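Local structure of enoyl-CoA hydratase/carnithine racemase (Magnetospirillum magneticum, 4NEK) at residues F39-G42 with E43-D47; V79-R82 with F83-V87; Y117-P120 with G121-F124. The protein probably acts as a delta(3)-delta(2)-enoyl-CoA isomerase, a member of the enoyl-CoA hydratase/isomerase (crotonase) family that assembles here from six chains. All coordinates share one frame; numbering follows the deposited sequence.

Contact 1 of 3, residues F39-G42 with E43-D47; sequences FAKG and EADDD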
loop_
_atom_site.group_PDB
_atom_site.type_symbol
_atom_site.label_atom_id
_atom_site.label_comp_id
_atom_site.label_asym_id
_atom_site.label_seq_id
_atom_site.Cartn_x
_atom_site.Cartn_y
_atom_site.Cartn_z
ATOM N N PHE C 39 -1.596 36.966 1.939
ATOM C CA PHE C 39 -2.198 36.437 0.732
ATOM C C PHE C 39 -2.710 37.500 -0.185
ATOM O O PHE C 39 -2.530 37.412 -1.372
ATOM C CB PHE C 39 -3.294 35.413 1.044
ATOM C CG PHE C 39 -2.734 34.053 1.245
ATOM C CD1 PHE C 39 -2.091 33.726 2.446
ATOM C CD2 PHE C 39 -2.712 33.150 0.215
ATOM C CE1 PHE C 39 -1.494 32.495 2.632
ATOM C CE2 PHE C 39 -2.127 31.905 0.391
ATOM C CZ PHE C 39 -1.506 31.584 1.597
ATOM N N ALA C 40 -3.335 38.536 0.357
ATOM C CA ALA C 40 -3.846 39.633 -0.472
ATOM C C ALA C 40 -2.683 40.342 -1.170
ATOM O O ALA C 40 -2.717 40.607 -2.363
ATOM C CB ALA C 40 -4.645 40.609 0.372
ATOM N N LYS C 41 -1.613 40.583 -0.448
ATOM C CA LYS C 41 -0.469 41.204 -1.070
ATOM C C LYS C 41 0.104 40.314 -2.189
ATOM O O LYS C 41 0.310 40.766 -3.319
ATOM C CB LYS C 41 0.564 41.535 0.000
ATOM C CG LYS C 41 1.957 41.671 -0.582
ATOM C CD LYS C 41 3.141 41.692 0.400
ATOM C CE LYS C 41 4.401 40.948 -0.107
ATOM N NZ LYS C 41 4.717 41.084 -1.565
ATOM N N GLY C 42 0.332 39.037 -1.880
ATOM C CA GLY C 42 0.927 38.136 -2.833
ATOM C C GLY C 42 0.056 37.986 -4.050
ATOM O O GLY C 42 0.541 37.932 -5.165
ATOM N N GLU C 43 -1.243 37.924 -3.851
ATOM C CA GLU C 43 -2.168 37.751 -4.979
ATOM C C GLU C 43 -2.113 38.914 -5.940
ATOM O O GLU C 43 -2.239 38.698 -7.134
ATOM C CB GLU C 43 -3.601 37.539 -4.506
ATOM C CG GLU C 43 -3.870 36.112 -4.032
ATOM C CD GLU C 43 -4.117 35.142 -5.186
ATOM O OE1 GLU C 43 -5.216 35.182 -5.806
ATOM O OE2 GLU C 43 -3.219 34.323 -5.472
ATOM N N ALA C 44 -1.875 40.117 -5.417
ATOM C CA ALA C 44 -1.781 41.346 -6.226
ATOM C C ALA C 44 -0.375 41.660 -6.727
ATOM O O ALA C 44 -0.220 42.398 -7.682
ATOM C CB ALA C 44 -2.284 42.518 -5.428
ATOM N N ASP C 45 0.643 41.048 -6.135
ATOM C CA ASP C 45 2.028 41.348 -6.499
ATOM C C ASP C 45 2.495 40.590 -7.732
ATOM O O ASP C 45 2.603 39.348 -7.759
ATOM C CB ASP C 45 2.930 41.003 -5.317
ATOM C CG ASP C 45 4.394 41.408 -5.523
ATOM O OD1 ASP C 45 4.787 41.779 -6.665
ATOM O OD2 ASP C 45 5.151 41.321 -4.511
ATOM N N ASP C 46 2.846 41.347 -8.741
ATOM C CA ASP C 46 3.332 40.797 -9.968
ATOM C C ASP C 46 4.677 40.066 -9.850
ATOM O O ASP C 46 5.013 39.267 -10.696
ATOM C CB ASP C 46 3.446 41.917 -10.965
ATOM C CG ASP C 46 3.672 41.410 -12.383
ATOM O OD1 ASP C 46 3.848 40.233 -12.702
ATOM O OD2 ASP C 46 3.748 42.231 -13.234
ATOM N N ASP C 47 5.446 40.306 -8.818
ATOM C CA ASP C 47 6.699 39.554 -8.644
ATOM C C ASP C 47 6.507 38.203 -7.994
ATOM O O ASP C 47 7.457 37.445 -7.835
ATOM C CB ASP C 47 7.663 40.337 -7.752
ATOM C CG ASP C 47 8.079 41.662 -8.367
ATOM O OD1 ASP C 47 8.452 41.663 -9.551
ATOM O OD2 ASP C 47 8.019 42.689 -7.671
#

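Contact 2 of 3, residues V79-R82 with F83-V87; sequences VADR and FIRAV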
loop_
_atom_site.group_PDB
_atom_site.type_symbol
_atom_site.label_atom_id
_atom_site.label_comp_id
_atom_site.label_asym_id
_atom_site.label_seq_id
_atom_site.Cartn_x
_atom_site.Cartn_y
_atom_site.Cartn_z
ATOM N N VAL C 79 -12.210 36.960 11.345
ATOM C CA VAL C 79 -10.924 37.070 10.737
ATOM C C VAL C 79 -10.419 35.654 10.322
ATOM O O VAL C 79 -9.736 35.512 9.309
ATOM C CB VAL C 79 -9.968 37.852 11.684
ATOM C CG1 VAL C 79 -9.525 37.012 12.881
ATOM C CG2 VAL C 79 -8.766 38.365 10.936
ATOM N N ALA C 80 -10.765 34.623 11.074
ATOM C CA ALA C 80 -10.392 33.278 10.677
ATOM C C ALA C 80 -11.078 32.913 9.371
ATOM O O ALA C 80 -10.457 32.354 8.503
ATOM C CB ALA C 80 -10.751 32.274 11.762
ATOM N N ASP C 81 -12.350 33.236 9.258
ATOM C CA ASP C 81 -13.093 33.032 8.040
ATOM C C ASP C 81 -12.435 33.787 6.869
ATOM O O ASP C 81 -12.268 33.243 5.789
ATOM C CB ASP C 81 -14.525 33.512 8.270
ATOM C CG ASP C 81 -15.487 33.229 7.085
ATOM O OD1 ASP C 81 -15.340 32.240 6.352
ATOM O OD2 ASP C 81 -16.475 33.992 6.949
ATOM N N ARG C 82 -11.983 35.010 7.106
ATOM C CA ARG C 82 -11.321 35.783 6.049
ATOM C C ARG C 82 -10.070 35.031 5.558
ATOM O O ARG C 82 -9.820 34.910 4.369
ATOM C CB ARG C 82 -10.928 37.182 6.538
ATOM C CG ARG C 82 -11.170 38.319 5.516
ATOM C CD ARG C 82 -10.965 39.832 6.009
ATOM N NE ARG C 82 -11.230 40.073 7.461
ATOM C CZ ARG C 82 -12.442 40.176 8.049
ATOM N NH1 ARG C 82 -13.563 40.064 7.329
ATOM N NH2 ARG C 82 -12.535 40.386 9.372
ATOM N N PHE C 83 -9.259 34.548 6.477
ATOM C CA PHE C 83 -8.050 33.846 6.091
ATOM C C PHE C 83 -8.345 32.622 5.233
ATOM O O PHE C 83 -7.711 32.392 4.232
ATOM C CB PHE C 83 -7.300 33.404 7.343
ATOM C CG PHE C 83 -6.196 32.474 7.063
ATOM C CD1 PHE C 83 -5.215 32.821 6.162
ATOM C CD2 PHE C 83 -6.139 31.254 7.675
ATOM C CE1 PHE C 83 -4.169 31.969 5.882
ATOM C CE2 PHE C 83 -5.094 30.381 7.405
ATOM C CZ PHE C 83 -4.105 30.741 6.507
ATOM N N ILE C 84 -9.276 31.821 5.701
ATOM C CA ILE C 84 -9.644 30.596 5.042
ATOM C C ILE C 84 -10.125 30.913 3.646
ATOM O O ILE C 84 -9.689 30.289 2.683
ATOM C CB ILE C 84 -10.750 29.876 5.826
ATOM C CG1 ILE C 84 -10.213 29.348 7.183
ATOM C CG2 ILE C 84 -11.280 28.707 5.023
ATOM C CD1 ILE C 84 -11.284 29.144 8.269
ATOM N N ARG C 85 -10.979 31.918 3.511
ATOM C CA ARG C 85 -11.448 32.309 2.165
ATOM C C ARG C 85 -10.311 32.797 1.306
ATOM O O ARG C 85 -10.252 32.476 0.120
ATOM C CB ARG C 85 -12.571 33.327 2.236
ATOM C CG ARG C 85 -13.834 32.705 2.781
ATOM C CD ARG C 85 -14.961 33.712 2.979
ATOM N NE ARG C 85 -16.118 33.054 3.589
ATOM C CZ ARG C 85 -17.139 32.521 2.934
ATOM N NH1 ARG C 85 -17.211 32.627 1.619
ATOM N NH2 ARG C 85 -18.104 31.869 3.607
ATOM N N ALA C 86 -9.370 33.529 1.891
ATOM C CA ALA C 86 -8.224 33.989 1.130
ATOM C C ALA C 86 -7.438 32.840 0.518
ATOM O O ALA C 86 -6.992 32.934 -0.614
ATOM C CB ALA C 86 -7.294 34.830 1.999
ATOM N N VAL C 87 -7.236 31.763 1.269
ATOM C CA VAL C 87 -6.483 30.628 0.749
ATOM C C VAL C 87 -7.319 29.797 -0.200
ATOM O O VAL C 87 -6.853 29.409 -1.260
ATOM C CB VAL C 87 -5.971 29.730 1.868
ATOM C CG1 VAL C 87 -5.219 28.558 1.279
ATOM C CG2 VAL C 87 -5.051 30.527 2.773
#

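Contact 3 of 3, residues Y117-P120 with G121-F124; sequences YAAP and GTRF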
loop_
_atom_site.group_PDB
_atom_site.type_symbol
_atom_site.label_atom_id
_atom_site.label_comp_id
_atom_site.label_asym_id
_atom_site.label_seq_id
_atom_site.Cartn_x
_atom_site.Cartn_y
_atom_site.Cartn_z
ATOM N N TYR C 117 4.023 18.886 1.739
ATOM C CA TYR C 117 5.044 17.899 2.166
ATOM C C TYR C 117 5.023 17.943 3.657
ATOM O O TYR C 117 4.846 19.004 4.233
ATOM C CB TYR C 117 6.447 18.241 1.648
ATOM C CG TYR C 117 6.439 18.264 0.171
ATOM C CD1 TYR C 117 6.623 17.102 -0.582
ATOM C CD2 TYR C 117 6.084 19.451 -0.497
ATOM C CE1 TYR C 117 6.500 17.116 -1.971
ATOM C CE2 TYR C 117 5.977 19.493 -1.887
ATOM C CZ TYR C 117 6.184 18.337 -2.627
ATOM O OH TYR C 117 6.107 18.446 -3.990
ATOM N N ALA C 118 5.237 16.793 4.270
ATOM C CA ALA C 118 5.193 16.642 5.700
ATOM C C ALA C 118 6.389 15.915 6.246
ATOM O O ALA C 118 6.934 15.045 5.590
ATOM C CB ALA C 118 3.972 15.838 6.057
ATOM N N ALA C 119 6.799 16.267 7.452
ATOM C CA ALA C 119 7.906 15.584 8.102
ATOM C C ALA C 119 7.416 14.324 8.744
ATOM O O ALA C 119 6.231 14.210 9.046
ATOM C CB ALA C 119 8.517 16.457 9.154
ATOM N N PRO C 120 8.301 13.353 8.948
ATOM C CA PRO C 120 7.985 12.052 9.545
ATOM C C PRO C 120 7.173 12.127 10.824
ATOM O O PRO C 120 6.207 11.358 10.981
ATOM C CB PRO C 120 9.357 11.475 9.841
ATOM C CG PRO C 120 10.187 11.983 8.744
ATOM C CD PRO C 120 9.693 13.376 8.470
ATOM N N GLY C 121 7.476 13.025 11.743
ATOM C CA GLY C 121 6.615 13.014 12.955
ATOM C C GLY C 121 5.286 13.776 12.914
ATOM O O GLY C 121 4.658 13.991 13.937
ATOM N N THR C 122 4.797 14.160 11.747
ATOM C CA THR C 122 3.613 15.016 11.731
ATOM C C THR C 122 2.366 14.318 12.269
ATOM O O THR C 122 2.091 13.151 11.960
ATOM C CB THR C 122 3.312 15.502 10.329
ATOM O OG1 THR C 122 4.503 16.057 9.759
ATOM C CG2 THR C 122 2.250 16.535 10.327
ATOM N N ARG C 123 1.630 15.039 13.091
ATOM C CA ARG C 123 0.413 14.528 13.719
ATOM C C ARG C 123 -0.781 15.389 13.269
ATOM O O ARG C 123 -0.807 16.587 13.513
ATOM C CB ARG C 123 0.593 14.584 15.194
ATOM C CG ARG C 123 -0.446 13.875 16.006
ATOM C CD ARG C 123 -0.116 14.016 17.495
ATOM N NE ARG C 123 -1.288 13.657 18.264
ATOM C CZ ARG C 123 -2.243 14.494 18.677
ATOM N NH1 ARG C 123 -2.170 15.784 18.421
ATOM N NH2 ARG C 123 -3.296 14.021 19.351
ATOM N N PHE C 124 -1.707 14.783 12.542
ATOM C CA PHE C 124 -2.847 15.503 11.997
ATOM C C PHE C 124 -4.034 15.262 12.902
ATOM O O PHE C 124 -4.200 14.157 13.425
ATOM C CB PHE C 124 -3.190 14.992 10.613
ATOM C CG PHE C 124 -2.072 15.121 9.628
ATOM C CD1 PHE C 124 -1.130 14.119 9.519
ATOM C CD2 PHE C 124 -1.951 16.258 8.834
ATOM C CE1 PHE C 124 -0.074 14.248 8.628
ATOM C CE2 PHE C 124 -0.920 16.394 7.950
ATOM C CZ PHE C 124 0.022 15.385 7.834
#

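Contact 1 of 3, residues F39-G42 with E43-D47
Lys41 and Asp45, one helical turn apart, both carry their CG anti to the backbone N (chi1 158° and -174°), which sends the two side chains off the helix side by side and pointing the same way. Lys41 starts out extended and then bends at its third and fourth torsions; the bend turns NZ onto the carboxylate, where it forms a salt bridge with OD2 of Asp45 at 3.0 Å. The other oxygen, OD1, has a different task. It accepts the backbone N of Asp47 at 2.7 Å, met from above the carboxylate plane, and this bond closes an Asx turn. With each oxygen engaged by its own donor, the rotation of the carboxylate is well defined.

Residues 39-44 are the last turns of helix 29-44, the helix of the beta-alpha-beta unit that links strand 13-18 to strand 50-54, and Asp45 to Asp47 lead out of it. Glu43 N still gives a regular helical bond to Phe39 O at 2.8 Å, and Ala44 N one to Ala40 O at 3.2 Å. From here the pattern loosens: Ala44 N also makes a weak bond to Lys41 O, and Asp45 N, in the first residue to leave helical torsions, makes weak bonds to Lys41 O (2.8 Å, N-H...O angle 125°) and Gly42 O.

Glu43 follows another course. Its CG lies against Phe39 O at 3.2 Å, and the bent chain delivers its two carboxylate oxygens to the backbone N atoms of Arg91 and Lys92. Phe39, a buried side chain of this helix, stacks its ring with Phe51 of strand 50-54.

Contact 2 of 3, residues V79-R82 with F83-V87
Residues 79-82 and 83-87 are consecutive turns of helix 79-88, and four i-to-i+4 backbone bonds run from the second segment back to the first. Arg85 N meets Asp81 O at 2.9 Å with an N-H...O angle of 169°; Ile84 N reaches Ala80 O at 3.1 Å and Phe83 N reaches Val79 O at 3.0 Å. Ala86 N completes the set on Arg82 O.

The side-chain contact follows the same spacing. Arg85 NE donates to Asp81 OD1 at 3.0 Å, a hydrogen bond within a salt bridge. The carboxylate sits at the edge of the guanidinium, yet the two planes stand 82° apart and NE meets OD1 from above the carboxylate plane, so the pairing is single rather than a flat, two-pronged one. Arg85 stays extended from CG to NE, its CG passing Asp81 O at 3.4 Å.

In this crotonase-family chain the helix packs on helix 29-44, with Val79 and Ala80 on Tyr32 and Phe83 on Leu35, while another side meets the second subunit. There Arg85 NH2 bonds Thr220 OG1 of the second subunit, and Leu219 of that subunit packs on Ile84 and Arg85. Asp81 OD2 accepts Gly77 N just before the helix. The CG1 branch of Ile84, set beside its own backbone N, runs alongside Ala80 O, with CD1 3.3 Å from that oxygen.

Contact 3 of 3, residues Y117-P120 with G121-F124
Gly121 and Pro120 occupy the middle of a type I beta turn that runs from Ala119 to Thr122 and reverses the chain. The next residue, Thr122, closes the turn twice over. Its backbone N donates to Ala119 O at 3.1 Å, well above the carbonyl plane, and its hydroxyl OG1 donates to the same oxygen at 2.6 Å. Both donors come from the same face of that plane. The hydroxyl gets there because OG1 stands beside the residue's own backbone N and anti to its carbonyl carbon (chi1 -51°), an arrangement that leaves CG2 on the other side, facing onward along the chain.

Arg123 begins strand 123-125 and turns away from the first segment. Phe124 brings its ring back: CG2 of Thr122 lies 3.5 Å above one face, offset toward the rim, while Ala118 CB approaches the edge at 4.4 Å from CZ. An alanine at Thr122, lacking both OG1 and CG2, would probably leave Ala119 O with the backbone N of that residue alone and open a gap over the face of the Phe124 ring. Phe162 of the same chain meets the ring with nearly parallel planes, and Val164 and Ala167 of helix 164-169 touch Phe124, whereas the Phe162 of the third subunit packs on Pro120.

The turn thus links strand 115-118 of the main sheet to strand 123-125 of the small one, and the paired donation from Thr122 satisfies a buried carbonyl while directing its methyl into apolar surroundings.

Overall arrangement
From the N terminus, contact 1 comes first, at the C-terminal end of helix 29-44 on the way to strand 50-54. Contact 2 follows within helix 79-88, ahead of strand 94-98, and contact 3 turns the chain between strands 115-118 and 123-125. Each is local, bridging consecutive residues; the three run in series, none nesting in or crossing another. Contacts 1 and 2, centres about 16 Å apart, touch where Phe39 packs on Phe83, Ala86 and Val87, joining the two helices; Phe39 CZ lies 3.9 Å from Val87 CG2. Contact 3 lies across the chain's centre from contact 1, nearest atoms about 14 Å apart. Contacts 2 and 3 face different neighbouring subunits.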